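Local coordinates for protein dihydrofolate reductase (Schistosoma mansoni, PDB 3VCO) that reduces 7,8-dihydrofolate to 5,6,7,8-tetrahydrofolate with NADPH, supplying the folate cofactor needed for thymidylate, purine and glycine synthesis, at residues A[114-119]-A[123-128]. Sequence-based numbering, arbitrary orientation.
Sequences DLLYNE and SIVDEV
Leu116, in the last turn of helix 109-116, is the side chain of 114-119 that packs against Val125, which opens strand 125-130, and Val128 farther along it. With CG anti to the carbonyl carbon (chi1 -67°), the branch is carried out toward the strand, where CD1 meets Val128 CG2 tip to tip at 3.7 Å; CD2 lies more loosely, 4.4 Å from Val125 CG2. The other Val125 methyl, CG1, rests against the backbone instead, 3.7 Å from Leu116 O. Past the leucine the helix unwinds: Asn118 N still bonds to Leu115 O at 3.0 Å, and Asn118 OD1 accepts a hydrogen bond from Glu120 N, forming an Asx turn. At Glu119 the two segments meet through water, which donates to Glu119 O (2.9 Å) and accepts from Ser123 N (3.2 Å); no direct hydrogen bond joins them. The arrangement is the second half of a beta-alpha-beta crossover from strand 104-106 through helix 109-116 to strand 125-130, in the alpha/beta fold of dihydrofolate reductase. Strand 125-130 runs between strands 23-29 and 64-70, and Leu116 also touches Ala66 of the latter, while Val128 reaches Val68 of that strand and Met21.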
ATOM      1  N   ASP A 114       9.526   6.770  12.467  1.00 36.35           N
ATOM      2  CA  ASP A 114      10.605   7.585  13.034  1.00 34.04           C
ATOM      3  C   ASP A 114      11.647   7.952  11.998  1.00 28.07           C
ATOM      4  O   ASP A 114      12.172   9.071  11.974  1.00 33.71           O
ATOM      5  CB  ASP A 114      11.271   6.831  14.172  1.00 42.50           C
ATOM      6  CG  ASP A 114      10.333   6.618  15.369  1.00 62.53           C
ATOM      7  OD1 ASP A 114       9.211   7.193  15.398  1.00 65.87           O
ATOM      8  OD2 ASP A 114      10.727   5.865  16.283  1.00 70.70           O
ATOM      9  N   LEU A 115      11.986   6.977  11.164  1.00 32.01           N
ATOM     10  CA  LEU A 115      12.960   7.180  10.103  1.00 35.08           C
ATOM     11  C   LEU A 115      12.483   8.267   9.119  1.00 34.18           C
ATOM     12  O   LEU A 115      13.254   9.128   8.739  1.00 34.10           O
ATOM     13  CB  LEU A 115      13.202   5.861   9.362  1.00 36.83           C
ATOM     14  CG  LEU A 115      14.191   5.888   8.194  1.00 43.36           C
ATOM     15  CD1 LEU A 115      15.504   6.557   8.646  1.00 52.42           C
ATOM     16  CD2 LEU A 115      14.452   4.498   7.719  1.00 38.42           C
ATOM     17  N   LEU A 116      11.213   8.212   8.728  1.00 31.83           N
ATOM     18  CA  LEU A 116      10.617   9.237   7.855  1.00 31.70           C
ATOM     19  C   LEU A 116      10.506  10.619   8.482  1.00 36.85           C
ATOM     20  O   LEU A 116      10.493  11.650   7.787  1.00 37.33           O
ATOM     21  CB  LEU A 116       9.231   8.782   7.415  1.00 31.84           C
ATOM     22  CG  LEU A 116       9.325   7.559   6.499  1.00 35.62           C
ATOM     23  CD1 LEU A 116       7.965   7.058   6.166  1.00 31.01           C
ATOM     24  CD2 LEU A 116      10.106   7.908   5.242  1.00 34.03           C
ATOM     25  N   TYR A 117      10.407  10.662   9.798  1.00 33.56           N
ATOM     26  CA  TYR A 117      10.567  11.943  10.461  1.00 36.74           C
ATOM     27  C   TYR A 117      12.020  12.266  10.900  1.00 46.39           C
ATOM     28  O   TYR A 117      12.271  13.290  11.538  1.00 48.89           O
ATOM     29  CB  TYR A 117       9.616  12.067  11.639  1.00 42.96           C
ATOM     30  CG  TYR A 117       8.144  12.300  11.273  1.00 49.01           C
ATOM     31  CD1 TYR A 117       7.639  13.591  11.083  1.00 56.53           C
ATOM     32  CD2 TYR A 117       7.265  11.237  11.160  1.00 49.45           C
ATOM     33  CE1 TYR A 117       6.283  13.801  10.776  1.00 58.85           C
ATOM     34  CE2 TYR A 117       5.919  11.424  10.867  1.00 55.17           C
ATOM     35  CZ  TYR A 117       5.422  12.708  10.678  1.00 58.66           C
ATOM     36  OH  TYR A 117       4.070  12.867  10.380  1.00 51.81           O
ATOM     37  N   ASN A 118      12.990  11.415  10.600  1.00 44.67           N
ATOM     38  CA  ASN A 118      14.351  11.821  10.980  1.00 48.02           C
ATOM     39  C   ASN A 118      15.019  12.685   9.906  1.00 46.20           C
ATOM     40  O   ASN A 118      14.514  12.799   8.765  1.00 48.61           O
ATOM     41  CB  ASN A 118      15.238  10.655  11.479  1.00 54.63           C
ATOM     42  CG  ASN A 118      15.932   9.883  10.363  1.00 68.78           C
ATOM     43  OD1 ASN A 118      15.827  10.197   9.177  1.00 73.05           O
ATOM     44  ND2 ASN A 118      16.661   8.847  10.761  1.00 76.96           N
ATOM     45  N   GLU A 119      16.153  13.255  10.265  1.00 48.52           N
ATOM     46  CA  GLU A 119      16.807  14.273   9.448  1.00 59.92           C
ATOM     47  C   GLU A 119      17.081  13.833   8.008  1.00 57.85           C
ATOM     48  O   GLU A 119      17.155  14.656   7.087  1.00 60.15           O
ATOM     49  CB  GLU A 119      18.097  14.746  10.124  1.00 63.99           C
ATOM     50  CG  GLU A 119      17.869  15.567  11.391  1.00 79.75           C
ATOM     51  CD  GLU A 119      17.131  16.879  11.128  1.00 90.24           C
ATOM     52  OE1 GLU A 119      15.880  16.873  11.043  1.00 88.51           O
ATOM     53  OE2 GLU A 119      17.811  17.920  10.999  1.00 98.19           O
ATOM     54  N   SER A 123      12.725  16.167   5.212  1.00 48.57           N
ATOM     55  CA  SER A 123      12.647  17.256   4.239  1.00 45.44           C
ATOM     56  C   SER A 123      12.233  16.700   2.864  1.00 43.74           C
ATOM     57  O   SER A 123      11.992  17.436   1.925  1.00 45.03           O
ATOM     58  CB  SER A 123      14.007  17.958   4.124  1.00 52.74           C
ATOM     59  OG  SER A 123      14.373  18.648   5.304  1.00 52.20           O
ATOM     60  N   ILE A 124      12.170  15.381   2.748  1.00 41.15           N
ATOM     61  CA  ILE A 124      11.883  14.744   1.468  1.00 42.22           C
ATOM     62  C   ILE A 124      10.469  14.155   1.367  1.00 37.17           C
ATOM     63  O   ILE A 124       9.813  14.249   0.324  1.00 41.70           O
ATOM     64  CB  ILE A 124      12.869  13.606   1.217  1.00 44.74           C
ATOM     65  CG1 ILE A 124      14.279  14.086   1.540  1.00 59.48           C
ATOM     66  CG2 ILE A 124      12.747  13.105  -0.234  1.00 43.56           C
ATOM     67  CD1 ILE A 124      15.351  13.071   1.266  1.00 62.19           C
ATOM     68  N   VAL A 125      10.010  13.540   2.448  1.00 37.79           N
ATOM     69  CA  VAL A 125       8.777  12.738   2.437  1.00 34.15           C
ATOM     70  C   VAL A 125       7.524  13.597   2.233  1.00 37.83           C
ATOM     71  O   VAL A 125       7.421  14.712   2.742  1.00 33.76           O
ATOM     72  CB  VAL A 125       8.646  11.946   3.766  1.00 41.35           C
ATOM     73  CG1 VAL A 125       8.578  12.909   4.936  1.00 50.80           C
ATOM     74  CG2 VAL A 125       7.392  11.032   3.766  1.00 40.21           C
ATOM     75  N   ASP A 126       6.602  13.106   1.429  1.00 31.75           N
ATOM     76  CA  ASP A 126       5.319  13.748   1.310  1.00 41.32           C
ATOM     77  C   ASP A 126       4.348  12.826   2.045  1.00 46.83           C
ATOM     78  O   ASP A 126       4.197  12.961   3.259  1.00 43.58           O
ATOM     79  CB  ASP A 126       4.906  13.998  -0.146  1.00 46.04           C
ATOM     80  CG  ASP A 126       3.615  14.825  -0.249  1.00 49.26           C
ATOM     81  OD1 ASP A 126       3.002  15.129   0.807  1.00 45.11           O
ATOM     82  OD2 ASP A 126       3.222  15.185  -1.378  1.00 48.92           O
ATOM     83  N   GLU A 127       3.732  11.859   1.359  1.00 40.12           N
ATOM     84  CA  GLU A 127       2.783  10.958   2.019  0.74 36.94           C
ATOM     85  C   GLU A 127       3.411   9.567   2.272  1.00 34.72           C
ATOM     86  O   GLU A 127       4.435   9.201   1.660  1.00 33.10           O
ATOM     87  CB  GLU A 127       1.459  10.842   1.224  0.74 36.22           C
ATOM     88  CG  GLU A 127       0.680  12.214   0.988  0.74 44.56           C
ATOM     89  CD  GLU A 127      -0.564  12.382   1.866  0.74 46.89           C
ATOM     90  OE1 GLU A 127      -1.006  11.377   2.439  0.74 40.55           O
ATOM     91  OE2 GLU A 127      -1.105  13.524   1.996  0.74 52.08           O
ATOM     92  N   VAL A 128       2.801   8.817   3.172  1.00 36.78           N
ATOM     93  CA  VAL A 128       3.275   7.503   3.563  1.00 39.67           C
ATOM     94  C   VAL A 128       2.209   6.487   3.159  1.00 32.33           C
ATOM     95  O   VAL A 128       1.032   6.649   3.510  1.00 25.01           O
ATOM     96  CB  VAL A 128       3.506   7.450   5.086  1.00 40.51           C
ATOM     97  CG1 VAL A 128       3.912   6.058   5.532  1.00 40.74           C
ATOM     98  CG2 VAL A 128       4.589   8.471   5.469  1.00 39.04           C
TER
HETATM   99  O   HOH W   1      15.692  15.207   4.682  1.00 42.62           O